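Local coordinates for protein N-hydroxyarylamine O-acetyltransferase (Bacillus cereus, PDB 4DMO) that acts as an arylamine N-acetyltransferase with a non-canonical catalytic triad and probably also acetylates N-hydroxyarylamines on oxygen, at residues 9-13 and 14-18; 57-61 and 62-66; 76-79 and 80-83; 136-139 and 140-144; 197-200 and 201-204. All coordinates share one frame; numbering follows the deposited sequence.

In the fold
All five contacts are local and follow one another in series, so none nests in or crosses another, and each closes only a helical turn or a tight turn. Contact 1 ends helix 5-14, contact 2 ends helix 55-64, and contact 3 lies within helix 71-84. These three touch one another: R13 reaches I62 O, F10 and F11 meet F81, and L58 and I62 lie on T77, forming the helical bundle. Contact 4, about 20 Å from contact 3 between centres, turns the chain between strands 137-138 and 144-146. Contact 5, in helix 195-207, lies against strand 103-117 and the loop at 50-53; its nearest atoms are about 5 Å from contact 3.

Contact 1. Residues 9-13 and 14-18; sequences QFFAR and LHIEE
F11, in the last turn of helix 5-14, has its ring met from two directions by the chain that folds back after the helix. The CA of E18 sits over one face in a CH-pi contact, 4.0 Å from the F11 ring centroid, while I16 brings its CG1 to the ring edge, 3.7 Å from CD2 of F11. The I16 branch gets there because CG1 stands between its own backbone N and carbonyl carbon (chi1 65°). A flat phenyl suits this place, offering a face to the returning backbone and an edge to an aliphatic chain. The reversal itself is a Schellman motif: H15 takes positive phi (58°), H15 N bonds to A12 O at 3.1 Å, and I16 N reaches back to F11 O at 3.3 Å. One residue earlier, L14 N still donates to F10 O at 3.0 Å, an ordinary i to i+4 bond. L14 spreads its two methyls on F10: CD2 comes to 3.3 Å from CE2 of F10, and CD1 lies above one face, toward the rim. I30 of helix 27-37 touches both F10 and L14, and the ring of F81 stacks on F10 and meets F11 edge-to-face. The guanidinium NE, NH1 and NH2 of R13 donate to the carbonyl oxygens of I62, R67 and T37, tying helix 5-14 to the ends of helices 55-64 and 27-37.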
loop_
_atom_site.group_PDB
_atom_site.type_symbol
_atom_site.label_atom_id
_atom_site.label_comp_id
_atom_site.label_asym_id
_atom_site.label_seq_id
_atom_site.Cartn_x
_atom_site.Cartn_y
_atom_site.Cartn_z
ATOM N N GLN A 9 -15.438 2.256 -10.770
ATOM C CA GLN A 9 -14.300 3.167 -10.839
ATOM C C GLN A 9 -13.000 2.448 -10.528
ATOM O O GLN A 9 -11.945 2.792 -11.065
ATOM C CB GLN A 9 -14.501 4.320 -9.882
ATOM C CG GLN A 9 -15.816 5.039 -10.081
ATOM C CD GLN A 9 -15.621 6.431 -10.594
ATOM O OE1 GLN A 9 -14.735 6.690 -11.425
ATOM N NE2 GLN A 9 -16.442 7.356 -10.097
ATOM N N PHE A 10 -13.084 1.447 -9.658
ATOM C CA PHE A 10 -11.936 0.650 -9.281
ATOM C C PHE A 10 -11.443 -0.202 -10.447
ATOM O O PHE A 10 -10.267 -0.178 -10.763
ATOM C CB PHE A 10 -12.281 -0.209 -8.061
ATOM C CG PHE A 10 -11.089 -0.844 -7.401
ATOM C CD1 PHE A 10 -10.452 -0.232 -6.334
ATOM C CD2 PHE A 10 -10.619 -2.066 -7.834
ATOM C CE1 PHE A 10 -9.358 -0.824 -5.724
ATOM C CE2 PHE A 10 -9.521 -2.657 -7.229
ATOM C CZ PHE A 10 -8.884 -2.019 -6.182
ATOM N N PHE A 11 -12.324 -0.963 -11.089
ATOM C CA PHE A 11 -11.899 -1.738 -12.254
ATOM C C PHE A 11 -11.306 -0.775 -13.307
ATOM O O PHE A 11 -10.267 -1.049 -13.921
ATOM C CB PHE A 11 -13.071 -2.514 -12.870
ATOM C CG PHE A 11 -13.599 -3.646 -12.008
ATOM C CD1 PHE A 11 -14.897 -3.618 -11.531
ATOM C CD2 PHE A 11 -12.809 -4.736 -11.692
ATOM C CE1 PHE A 11 -15.399 -4.662 -10.752
ATOM C CE2 PHE A 11 -13.309 -5.764 -10.921
ATOM C CZ PHE A 11 -14.605 -5.717 -10.444
ATOM N N ALA A 12 -11.965 0.361 -13.499
ATOM C CA ALA A 12 -11.506 1.350 -14.468
ATOM C C ALA A 12 -10.086 1.834 -14.133
ATOM O O ALA A 12 -9.205 1.892 -15.003
ATOM C CB ALA A 12 -12.498 2.549 -14.509
ATOM N N ARG A 13 -9.876 2.189 -12.870
ATOM C CA ARG A 13 -8.568 2.633 -12.404
ATOM C C ARG A 13 -7.499 1.569 -12.690
ATOM O O ARG A 13 -6.399 1.884 -13.170
ATOM C CB ARG A 13 -8.632 2.985 -10.912
ATOM C CG ARG A 13 -7.344 3.558 -10.361
ATOM C CD ARG A 13 -7.049 4.951 -10.941
ATOM N NE ARG A 13 -6.015 5.602 -10.163
ATOM C CZ ARG A 13 -4.715 5.594 -10.426
ATOM N NH1 ARG A 13 -3.879 6.218 -9.593
ATOM N NH2 ARG A 13 -4.235 4.972 -11.484
ATOM N N LEU A 14 -7.824 0.309 -12.433
ATOM C CA LEU A 14 -6.843 -0.767 -12.603
ATOM C C LEU A 14 -6.686 -1.236 -14.031
ATOM O O LEU A 14 -5.781 -2.026 -14.332
ATOM C CB LEU A 14 -7.194 -1.973 -11.718
ATOM C CG LEU A 14 -6.564 -1.998 -10.317
ATOM C CD1 LEU A 14 -6.796 -0.682 -9.591
ATOM C CD2 LEU A 14 -7.118 -3.159 -9.501
ATOM N N HIS A 15 -7.556 -0.752 -14.917
ATOM C CA HIS A 15 -7.555 -1.202 -16.322
ATOM C C HIS A 15 -7.740 -2.703 -16.470
ATOM O O HIS A 15 -7.067 -3.349 -17.286
ATOM C CB HIS A 15 -6.262 -0.807 -17.027
ATOM C CG HIS A 15 -5.975 0.658 -16.970
ATOM N ND1 HIS A 15 -6.934 1.614 -17.228
ATOM C CD2 HIS A 15 -4.840 1.336 -16.677
ATOM C CE1 HIS A 15 -6.399 2.816 -17.102
ATOM N NE2 HIS A 15 -5.127 2.672 -16.779
ATOM N N ILE A 16 -8.654 -3.253 -15.683
ATOM C CA ILE A 16 -9.015 -4.668 -15.789
ATOM C C ILE A 16 -10.524 -4.824 -16.045
ATOM O O ILE A 16 -11.313 -3.895 -15.838
ATOM C CB ILE A 16 -8.673 -5.441 -14.506
ATOM C CG1 ILE A 16 -9.524 -4.918 -13.351
ATOM C CG2 ILE A 16 -7.190 -5.332 -14.229
ATOM C CD1 ILE A 16 -9.210 -5.558 -12.022
ATOM N N GLU A 17 -10.923 -6.004 -16.490
ATOM C CA GLU A 17 -12.326 -6.245 -16.825
ATOM C C GLU A 17 -13.283 -6.003 -15.640
ATOM O O GLU A 17 -13.011 -6.397 -14.513
ATOM C CB GLU A 17 -12.489 -7.681 -17.338
ATOM C CG GLU A 17 -13.900 -7.996 -17.828
ATOM C CD GLU A 17 -14.119 -9.475 -18.115
ATOM O OE1 GLU A 17 -13.260 -10.065 -18.811
ATOM O OE2 GLU A 17 -15.147 -10.037 -17.653
ATOM N N GLU A 18 -14.402 -5.350 -15.892
ATOM C CA GLU A 18 -15.468 -5.332 -14.911
ATOM C C GLU A 18 -15.863 -6.784 -14.601
ATOM O O GLU A 18 -15.713 -7.665 -15.440
ATOM C CB GLU A 18 -16.672 -4.547 -15.439
ATOM C CG GLU A 18 -16.430 -3.039 -15.570
ATOM C CD GLU A 18 -17.700 -2.250 -15.918
ATOM O OE1 GLU A 18 -18.755 -2.880 -16.124
ATOM O OE2 GLU A 18 -17.661 -0.995 -15.948
#

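Contact 2. Residues 57-61 and 62-66; sequences NLKEK and ILVNN
K59 and L63 meet one turn apart on helix 55-64, their side chains crossing at about a right angle, with CG of K59 4.1 Å from CD1 of L63. L58 and I62 also touch, CD2 of L58 lying 4.3 Å from CG1 of I62, on the face that rests against T77 of helix 71-84; branched aliphatic residues fill that apolar side. On the exposed side, E60 slants across N65. The E60 carboxylate and N65 amide planes are 66° apart, and OE2 of E60 stays 3.6 Å from ND2 of N65, a loose polar approach. The bend in E60 at chi2 (90°) brings its carboxylate toward V64 and N65. Behind these side chains the helix widens into a pi-type turn. V64 N donates to K59 O and N65 N to E60 O, both at 2.8 Å, five residues back, whereas the L63 N bond to K59 O is weak. Just beyond, N66 ND2 donates to V64 O at 3.3 Å, from well above the carbonyl plane. K61 NZ hydrogen-bonds to G68 O. Backbone bonds and apolar packing thus hold the turn itself, while salt bridges tie K59 to D5 of helix 5-14 and K61 to E73 of helix 71-84, K59 also pairing with E56 along its own helix.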
loop_
_atom_site.group_PDB
_atom_site.type_symbol
_atom_site.label_atom_id
_atom_site.label_comp_id
_atom_site.label_asym_id
_atom_site.label_seq_id
_atom_site.Cartn_x
_atom_site.Cartn_y
_atom_site.Cartn_z
ATOM N N ASN A 57 -14.105 10.046 -0.077
ATOM C CA ASN A 57 -12.881 10.800 -0.285
ATOM C C ASN A 57 -11.849 9.950 -1.063
ATOM O O ASN A 57 -11.134 10.433 -1.939
ATOM C CB ASN A 57 -12.320 11.282 1.055
ATOM C CG ASN A 57 -13.151 12.403 1.655
ATOM O OD1 ASN A 57 -13.954 12.998 0.958
ATOM N ND2 ASN A 57 -12.921 12.733 2.914
ATOM N N LEU A 58 -11.790 8.663 -0.768
ATOM C CA LEU A 58 -10.779 7.834 -1.401
ATOM C C LEU A 58 -11.132 7.504 -2.862
ATOM O O LEU A 58 -10.247 7.462 -3.741
ATOM C CB LEU A 58 -10.533 6.577 -0.561
ATOM C CG LEU A 58 -9.740 6.792 0.729
ATOM C CD1 LEU A 58 -9.691 5.489 1.518
ATOM C CD2 LEU A 58 -8.303 7.273 0.451
ATOM N N LYS A 59 -12.415 7.249 -3.126
ATOM C CA LYS A 59 -12.889 7.046 -4.504
ATOM C C LYS A 59 -12.517 8.244 -5.381
ATOM O O LYS A 59 -12.072 8.072 -6.510
ATOM C CB LYS A 59 -14.409 6.836 -4.526
ATOM C CG LYS A 59 -14.980 6.701 -5.940
ATOM C CD LYS A 59 -16.442 6.204 -5.935
ATOM C CE LYS A 59 -17.396 7.278 -5.442
ATOM N NZ LYS A 59 -18.818 6.791 -5.351
ATOM N N GLU A 60 -12.694 9.444 -4.833
ATOM C CA GLU A 60 -12.401 10.718 -5.503
ATOM C C GLU A 60 -10.905 10.939 -5.708
ATOM O O GLU A 60 -10.471 11.235 -6.802
ATOM C CB GLU A 60 -12.966 11.876 -4.673
ATOM C CG GLU A 60 -12.504 13.280 -5.104
ATOM C CD GLU A 60 -13.406 13.926 -6.149
ATOM O OE1 GLU A 60 -14.258 13.209 -6.724
ATOM O OE2 GLU A 60 -13.234 15.143 -6.422
ATOM N N LYS A 61 -10.116 10.791 -4.644
ATOM C CA LYS A 61 -8.675 10.994 -4.753
ATOM C C LYS A 61 -8.023 9.918 -5.635
ATOM O O LYS A 61 -7.328 10.227 -6.617
ATOM C CB LYS A 61 -8.008 11.036 -3.359
ATOM C CG LYS A 61 -6.513 11.334 -3.449
ATOM C CD LYS A 61 -5.711 11.008 -2.193
ATOM C CE LYS A 61 -4.236 11.384 -2.374
ATOM N NZ LYS A 61 -3.344 10.453 -1.587
ATOM N N ILE A 62 -8.273 8.654 -5.318
ATOM C CA ILE A 62 -7.541 7.564 -5.936
ATOM C C ILE A 62 -8.144 7.142 -7.259
ATOM O O ILE A 62 -7.425 6.923 -8.227
ATOM C CB ILE A 62 -7.509 6.268 -5.018
ATOM C CG1 ILE A 62 -6.982 6.566 -3.623
ATOM C CG2 ILE A 62 -6.650 5.179 -5.632
ATOM C CD1 ILE A 62 -5.518 6.776 -3.568
ATOM N N LEU A 63 -9.461 6.970 -7.293
ATOM C CA LEU A 63 -10.090 6.372 -8.471
ATOM C C LEU A 63 -10.476 7.428 -9.508
ATOM O O LEU A 63 -10.224 7.265 -10.696
ATOM C CB LEU A 63 -11.307 5.527 -8.077
ATOM C CG LEU A 63 -11.070 4.521 -6.959
ATOM C CD1 LEU A 63 -12.328 3.720 -6.680
ATOM C CD2 LEU A 63 -9.915 3.582 -7.292
ATOM N N VAL A 64 -11.053 8.526 -9.053
ATOM C CA VAL A 64 -11.500 9.568 -9.965
ATOM C C VAL A 64 -10.331 10.455 -10.378
ATOM O O VAL A 64 -10.082 10.628 -11.566
ATOM C CB VAL A 64 -12.633 10.434 -9.345
ATOM C CG1 VAL A 64 -13.018 11.580 -10.290
ATOM C CG2 VAL A 64 -13.861 9.574 -9.016
ATOM N N ASN A 65 -9.605 10.998 -9.404
ATOM C CA ASN A 65 -8.520 11.932 -9.709
ATOM C C ASN A 65 -7.158 11.267 -9.989
ATOM O O ASN A 65 -6.150 11.933 -10.133
ATOM C CB ASN A 65 -8.397 12.953 -8.579
ATOM C CG ASN A 65 -9.566 13.927 -8.558
ATOM O OD1 ASN A 65 -10.219 14.124 -9.573
ATOM N ND2 ASN A 65 -9.822 14.543 -7.413
ATOM N N ASN A 66 -7.162 9.949 -10.075
ATOM C CA ASN A 66 -6.005 9.139 -10.445
ATOM C C ASN A 66 -4.724 9.440 -9.652
ATOM O O ASN A 66 -3.635 9.466 -10.207
ATOM C CB ASN A 66 -5.768 9.222 -11.964
ATOM C CG ASN A 66 -6.614 8.207 -12.728
ATOM O OD1 ASN A 66 -6.097 7.272 -13.349
ATOM N ND2 ASN A 66 -7.943 8.360 -12.635
#

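Contact 3. Residues 76-79 and 80-83; sequences PTMY and YFLK
Four successive i to i+4 bonds join P76-Y79 to Y80-K83 in regular alpha-helical geometry, from Y80 N to P76 O (2.9 Å) through to K83 N to Y79 O (2.8 Å). They belong to helix 71-84, a member of the helical bundle that arylamine N-acetyltransferases carry in their N-terminal part. P76, with no N-H to give, lies where the helix kinks, and its ring carbon CB rests near CE2 of Y80. The neighbouring tyrosines form an edge-to-face pair: the edge of Y79 points at the face of Y80, centroids 5.1 Å apart and planes at 61°. CG of Y79 is anti to its N (chi1 168°) while that of Y80 lies beside its own N (chi1 -65°), which lets adjacent rings approach each other. Y80 OH bonds to E195, so this phenol also ties the helix to the start of helix 195-207. On another side, the flexible chain of M78 bends to meet L82, CG of M78 lying 3.7 Å from CD1 of L82, and its sulfur makes an oblique Met-aromatic contact with F81, SD being 5.4 Å from the ring centroid. Both M78 and F81 touch I30 of helix 27-37. K83 runs its aliphatic stem past the outer tyrosine, with CD 3.5 Å from Y79 OH.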
loop_
_atom_site.group_PDB
_atom_site.type_symbol
_atom_site.label_atom_id
_atom_site.label_comp_id
_atom_site.label_asym_id
_atom_site.label_seq_id
_atom_site.Cartn_x
_atom_site.Cartn_y
_atom_site.Cartn_z
ATOM N N PRO A 76 -7.230 0.900 2.873
ATOM C CA PRO A 76 -8.685 1.088 2.985
ATOM C C PRO A 76 -9.373 1.152 1.623
ATOM O O PRO A 76 -10.489 0.661 1.494
ATOM C CB PRO A 76 -8.809 2.410 3.722
ATOM C CG PRO A 76 -7.544 2.461 4.566
ATOM C CD PRO A 76 -6.487 1.900 3.650
ATOM N N THR A 77 -8.715 1.706 0.613
ATOM C CA THR A 77 -9.283 1.680 -0.732
ATOM C C THR A 77 -9.609 0.252 -1.155
ATOM O O THR A 77 -10.671 -0.003 -1.697
ATOM C CB THR A 77 -8.324 2.292 -1.791
ATOM O OG1 THR A 77 -8.091 3.654 -1.483
ATOM C CG2 THR A 77 -8.910 2.215 -3.192
ATOM N N MET A 78 -8.662 -0.665 -0.944
ATOM C CA MET A 78 -8.820 -2.053 -1.363
ATOM C C MET A 78 -9.880 -2.709 -0.473
ATOM O O MET A 78 -10.798 -3.373 -0.936
ATOM C CB MET A 78 -7.480 -2.785 -1.286
ATOM C CG MET A 78 -7.559 -4.306 -1.460
ATOM S SD MET A 78 -8.171 -4.856 -3.074
ATOM C CE MET A 78 -6.733 -4.593 -4.084
ATOM N N TYR A 79 -9.769 -2.459 0.813
ATOM C CA TYR A 79 -10.806 -2.848 1.746
ATOM C C TYR A 79 -12.227 -2.545 1.213
ATOM O O TYR A 79 -13.045 -3.454 1.132
ATOM C CB TYR A 79 -10.566 -2.121 3.063
ATOM C CG TYR A 79 -11.711 -2.192 4.028
ATOM C CD1 TYR A 79 -12.005 -3.371 4.672
ATOM C CD2 TYR A 79 -12.483 -1.063 4.317
ATOM C CE1 TYR A 79 -13.040 -3.449 5.563
ATOM C CE2 TYR A 79 -13.515 -1.128 5.215
ATOM C CZ TYR A 79 -13.786 -2.334 5.837
ATOM O OH TYR A 79 -14.808 -2.442 6.728
ATOM N N TYR A 80 -12.524 -1.289 0.852
ATOM C CA TYR A 80 -13.866 -0.935 0.346
ATOM C C TYR A 80 -14.231 -1.689 -0.916
ATOM O O TYR A 80 -15.352 -2.189 -1.036
ATOM C CB TYR A 80 -14.030 0.575 0.092
ATOM C CG TYR A 80 -13.955 1.401 1.358
ATOM C CD1 TYR A 80 -14.874 1.243 2.380
ATOM C CD2 TYR A 80 -12.928 2.306 1.541
ATOM C CE1 TYR A 80 -14.772 1.981 3.522
ATOM C CE2 TYR A 80 -12.819 3.035 2.663
ATOM C CZ TYR A 80 -13.735 2.878 3.661
ATOM O OH TYR A 80 -13.614 3.632 4.800
ATOM N N PHE A 81 -13.284 -1.823 -1.831
ATOM C CA PHE A 81 -13.542 -2.599 -3.023
ATOM C C PHE A 81 -13.901 -4.030 -2.658
ATOM O O PHE A 81 -14.841 -4.604 -3.231
ATOM C CB PHE A 81 -12.333 -2.652 -3.920
ATOM C CG PHE A 81 -12.490 -3.602 -5.053
ATOM C CD1 PHE A 81 -13.260 -3.269 -6.144
ATOM C CD2 PHE A 81 -11.899 -4.845 -5.016
ATOM C CE1 PHE A 81 -13.418 -4.155 -7.196
ATOM C CE2 PHE A 81 -12.054 -5.734 -6.062
ATOM C CZ PHE A 81 -12.813 -5.381 -7.153
ATOM N N LEU A 82 -13.144 -4.603 -1.720
ATOM C CA LEU A 82 -13.325 -6.018 -1.342
ATOM C C LEU A 82 -14.666 -6.219 -0.637
ATOM O O LEU A 82 -15.348 -7.208 -0.873
ATOM C CB LEU A 82 -12.170 -6.517 -0.452
ATOM C CG LEU A 82 -10.825 -6.652 -1.177
ATOM C CD1 LEU A 82 -9.714 -7.073 -0.233
ATOM C CD2 LEU A 82 -10.919 -7.645 -2.320
ATOM N N LYS A 83 -15.042 -5.256 0.198
ATOM C CA LYS A 83 -16.315 -5.265 0.912
ATOM C C LYS A 83 -17.511 -5.241 -0.046
ATOM O O LYS A 83 -18.425 -6.054 0.095
ATOM C CB LYS A 83 -16.360 -4.054 1.841
ATOM C CG LYS A 83 -17.277 -4.138 3.039
ATOM C CD LYS A 83 -16.854 -3.038 4.001
ATOM C CE LYS A 83 -17.930 -2.625 4.998
ATOM N NZ LYS A 83 -17.843 -1.129 5.277
#

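Contact 4. Residues 136-139 and 140-144; sequences PVPF and LGEVI
P138 O is gripped twice: by a water that donates to it at 2.6 Å, and by G141 N at 3.2 Å. The same water also donates to E142 O, again at 2.6 Å, so it bridges the two arms of the turn. The G141 N-H comes in from well above the P138 carbonyl plane, as the closing bond of a type I beta turn from P138 to G141. Glycine suits the last position because phi reaches 120°, where a side chain would press on the carbonyl of L140. The turn leads from strand 137-138 toward strand 144-146, the two outermost strands of the large antiparallel sheet, consistent with the beta-barrel domain of this family. Rigid P138 carries the apolar part: CG lies 3.5 Å from CB of E142, and CD is 3.7 Å from CG1 of I144. CG1 of I144 also comes to 3.4 Å from P136 O and lies beside V137. The ring of F139 meets Y163 edge-to-face, and its side chain rests on L121 and I153.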
loop_
_atom_site.group_PDB
_atom_site.type_symbol
_atom_site.label_atom_id
_atom_site.label_comp_id
_atom_site.label_asym_id
_atom_site.label_seq_id
_atom_site.Cartn_x
_atom_site.Cartn_y
_atom_site.Cartn_z
ATOM N N PRO A 136 -2.696 -12.332 -1.792
ATOM C CA PRO A 136 -3.012 -12.558 -0.379
ATOM C C PRO A 136 -1.924 -13.364 0.350
ATOM O O PRO A 136 -1.318 -14.267 -0.208
ATOM C CB PRO A 136 -4.327 -13.362 -0.437
ATOM C CG PRO A 136 -4.916 -13.021 -1.736
ATOM C CD PRO A 136 -3.743 -12.879 -2.670
ATOM N N VAL A 137 -1.661 -12.996 1.595
ATOM C CA VAL A 137 -0.703 -13.720 2.400
ATOM C C VAL A 137 -1.484 -14.508 3.453
ATOM O O VAL A 137 -2.149 -13.929 4.330
ATOM C CB VAL A 137 0.306 -12.773 3.103
ATOM C CG1 VAL A 137 1.364 -13.617 3.863
ATOM C CG2 VAL A 137 0.962 -11.833 2.093
ATOM N N PRO A 138 -1.414 -15.835 3.364
ATOM C CA PRO A 138 -2.160 -16.671 4.304
ATOM C C PRO A 138 -1.552 -16.631 5.695
ATOM O O PRO A 138 -0.342 -16.756 5.873
ATOM C CB PRO A 138 -2.031 -18.066 3.705
ATOM C CG PRO A 138 -0.699 -18.037 2.983
ATOM C CD PRO A 138 -0.566 -16.624 2.450
ATOM N N PHE A 139 -2.414 -16.453 6.676
ATOM C CA PHE A 139 -2.007 -16.506 8.059
ATOM C C PHE A 139 -1.448 -17.893 8.446
ATOM O O PHE A 139 -0.715 -18.004 9.429
ATOM C CB PHE A 139 -3.188 -16.152 8.963
ATOM C CG PHE A 139 -3.344 -14.672 9.218
ATOM C CD1 PHE A 139 -3.678 -13.806 8.193
ATOM C CD2 PHE A 139 -3.170 -14.156 10.501
ATOM C CE1 PHE A 139 -3.840 -12.448 8.434
ATOM C CE2 PHE A 139 -3.314 -12.788 10.759
ATOM C CZ PHE A 139 -3.664 -11.937 9.721
ATOM N N LEU A 140 -1.795 -18.931 7.679
ATOM C CA LEU A 140 -1.299 -20.294 7.934
ATOM C C LEU A 140 0.217 -20.395 7.845
ATOM O O LEU A 140 0.803 -21.363 8.319
ATOM C CB LEU A 140 -1.954 -21.329 7.013
ATOM C CG LEU A 140 -3.313 -21.837 7.505
ATOM C CD1 LEU A 140 -3.772 -23.017 6.678
ATOM C CD2 LEU A 140 -3.309 -22.195 8.989
ATOM N N GLY A 141 0.849 -19.438 7.184
ATOM C CA GLY A 141 2.265 -19.250 7.384
ATOM C C GLY A 141 3.039 -19.423 6.117
ATOM O O GLY A 141 4.234 -19.158 6.077
ATOM N N GLU A 142 2.329 -19.852 5.088
ATOM C CA GLU A 142 2.898 -20.139 3.786
ATOM C C GLU A 142 3.629 -18.932 3.197
ATOM O O GLU A 142 3.187 -17.784 3.321
ATOM C CB GLU A 142 1.753 -20.574 2.857
ATOM C CG GLU A 142 2.162 -21.192 1.546
ATOM C CD GLU A 142 2.256 -22.697 1.641
ATOM O OE1 GLU A 142 2.573 -23.187 2.746
ATOM O OE2 GLU A 142 2.008 -23.381 0.622
ATOM N N VAL A 143 4.745 -19.195 2.538
ATOM C CA VAL A 143 5.510 -18.142 1.895
ATOM C C VAL A 143 4.904 -17.718 0.562
ATOM O O VAL A 143 4.607 -18.542 -0.304
ATOM C CB VAL A 143 6.937 -18.592 1.655
ATOM C CG1 VAL A 143 7.690 -17.540 0.916
ATOM C CG2 VAL A 143 7.618 -18.930 2.992
ATOM N N ILE A 144 4.693 -16.420 0.410
ATOM C CA ILE A 144 4.240 -15.877 -0.860
ATOM C C ILE A 144 5.441 -15.297 -1.599
ATOM O O ILE A 144 6.195 -14.486 -1.057
ATOM C CB ILE A 144 3.126 -14.814 -0.669
ATOM C CG1 ILE A 144 1.855 -15.462 -0.089
ATOM C CG2 ILE A 144 2.797 -14.119 -1.997
ATOM C CD1 ILE A 144 1.232 -16.501 -0.953
HETATM O O HOH W 1 2.248 -16.564 5.370
#

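Contact 5. Residues 197-200 and 201-204; sequences KANT and AQKI
Helix 195-207 lies between strand 103-117 and the loop at residues 50-53, and residues 197-204 form its regular middle turns. The backbone is sewn by four i to i+4 bonds, A201 N to K197 O at 2.9 Å, and Q202 N to A198 O, K203 N to N199 O and I204 N to T200 O at 3.0 Å each. On the loop side, N199 and Q202 lie side by side and point the same way, their amide planes 53° apart. The two amides do not bond to each other; each serves the loop instead. N199 OD1 accepts from I53 N, and Q202 NE2 donates to K51 O. Such amides suit a helix flank facing bare backbone, as they can match either a donor or an acceptor. The extended Q202 chain, with CG anti to its N (chi1 -175°), carries NE2 out to that carbonyl and to a water at 3.0 Å. That water donates to N199 O at 2.8 Å, so this carbonyl serves the helix bond and a solvent bridge together. Toward strand 103-117 the helix offers aliphatic side chains. A201, short enough to let the helix sit close, touches I111 of strand 103-117, and I204 lies on V106 of the same strand. T200 turns its hydroxyl to E196 O, leaving its methyl for I204, with CG2 of T200 3.8 Å from CD1 of I204.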
loop_
_atom_site.group_PDB
_atom_site.type_symbol
_atom_site.label_atom_id
_atom_site.label_comp_id
_atom_site.label_asym_id
_atom_site.label_seq_id
_atom_site.Cartn_x
_atom_site.Cartn_y
_atom_site.Cartn_z
ATOM N N LYS A 197 -9.492 4.635 13.194
ATOM C CA LYS A 197 -8.101 4.268 13.416
ATOM C C LYS A 197 -7.279 4.660 12.178
ATOM O O LYS A 197 -6.140 5.108 12.294
ATOM C CB LYS A 197 -7.946 2.784 13.694
ATOM C CG LYS A 197 -6.614 2.446 14.310
ATOM C CD LYS A 197 -6.374 3.262 15.576
ATOM C CE LYS A 197 -5.369 2.596 16.540
ATOM N NZ LYS A 197 -4.863 3.611 17.532
ATOM N N ALA A 198 -7.878 4.532 10.999
ATOM C CA ALA A 198 -7.215 4.952 9.760
ATOM C C ALA A 198 -6.934 6.451 9.773
ATOM O O ALA A 198 -5.847 6.886 9.381
ATOM C CB ALA A 198 -8.049 4.582 8.580
ATOM N N ASN A 199 -7.889 7.244 10.260
ATOM C CA ASN A 199 -7.691 8.678 10.307
ATOM C C ASN A 199 -6.625 9.013 11.306
ATOM O O ASN A 199 -5.835 9.922 11.097
ATOM C CB ASN A 199 -8.992 9.425 10.613
ATOM C CG ASN A 199 -9.903 9.480 9.403
ATOM O OD1 ASN A 199 -9.590 10.137 8.420
ATOM N ND2 ASN A 199 -11.015 8.760 9.453
ATOM N N THR A 200 -6.573 8.239 12.374
ATOM C CA THR A 200 -5.542 8.404 13.382
ATOM C C THR A 200 -4.148 8.063 12.869
ATOM O O THR A 200 -3.144 8.706 13.233
ATOM C CB THR A 200 -5.922 7.566 14.635
ATOM O OG1 THR A 200 -6.977 8.254 15.325
ATOM C CG2 THR A 200 -4.728 7.360 15.588
ATOM N N ALA A 201 -4.055 7.053 12.012
ATOM C CA ALA A 201 -2.762 6.721 11.414
ATOM C C ALA A 201 -2.316 7.887 10.528
ATOM O O ALA A 201 -1.147 8.304 10.531
ATOM C CB ALA A 201 -2.860 5.414 10.615
ATOM N N GLN A 202 -3.262 8.438 9.782
ATOM C CA GLN A 202 -2.981 9.614 8.960
ATOM C C GLN A 202 -2.423 10.763 9.781
ATOM O O GLN A 202 -1.383 11.320 9.443
ATOM C CB GLN A 202 -4.244 10.082 8.217
ATOM C CG GLN A 202 -3.985 11.247 7.227
ATOM C CD GLN A 202 -5.146 11.463 6.253
ATOM O OE1 GLN A 202 -4.987 11.317 5.029
ATOM N NE2 GLN A 202 -6.311 11.823 6.784
ATOM N N LYS A 203 -3.115 11.095 10.862
ATOM C CA LYS A 203 -2.707 12.190 11.706
ATOM C C LYS A 203 -1.307 11.930 12.172
ATOM O O LYS A 203 -0.474 12.834 12.163
ATOM C CB LYS A 203 -3.664 12.348 12.898
ATOM C CG LYS A 203 -3.477 13.649 13.714
ATOM C CD LYS A 203 -4.411 13.712 14.966
ATOM C CE LYS A 203 -4.174 14.964 15.870
ATOM N NZ LYS A 203 -4.644 16.271 15.251
ATOM N N ILE A 204 -1.042 10.702 12.601
ATOM C CA ILE A 204 0.284 10.336 13.069
ATOM C C ILE A 204 1.322 10.559 11.971
ATOM O O ILE A 204 2.338 11.215 12.187
ATOM C CB ILE A 204 0.317 8.871 13.546
ATOM C CG1 ILE A 204 -0.448 8.747 14.859
ATOM C CG2 ILE A 204 1.747 8.407 13.735
ATOM C CD1 ILE A 204 -0.946 7.362 15.154
HETATM O O HOH W 2 -6.465 12.265 9.765
#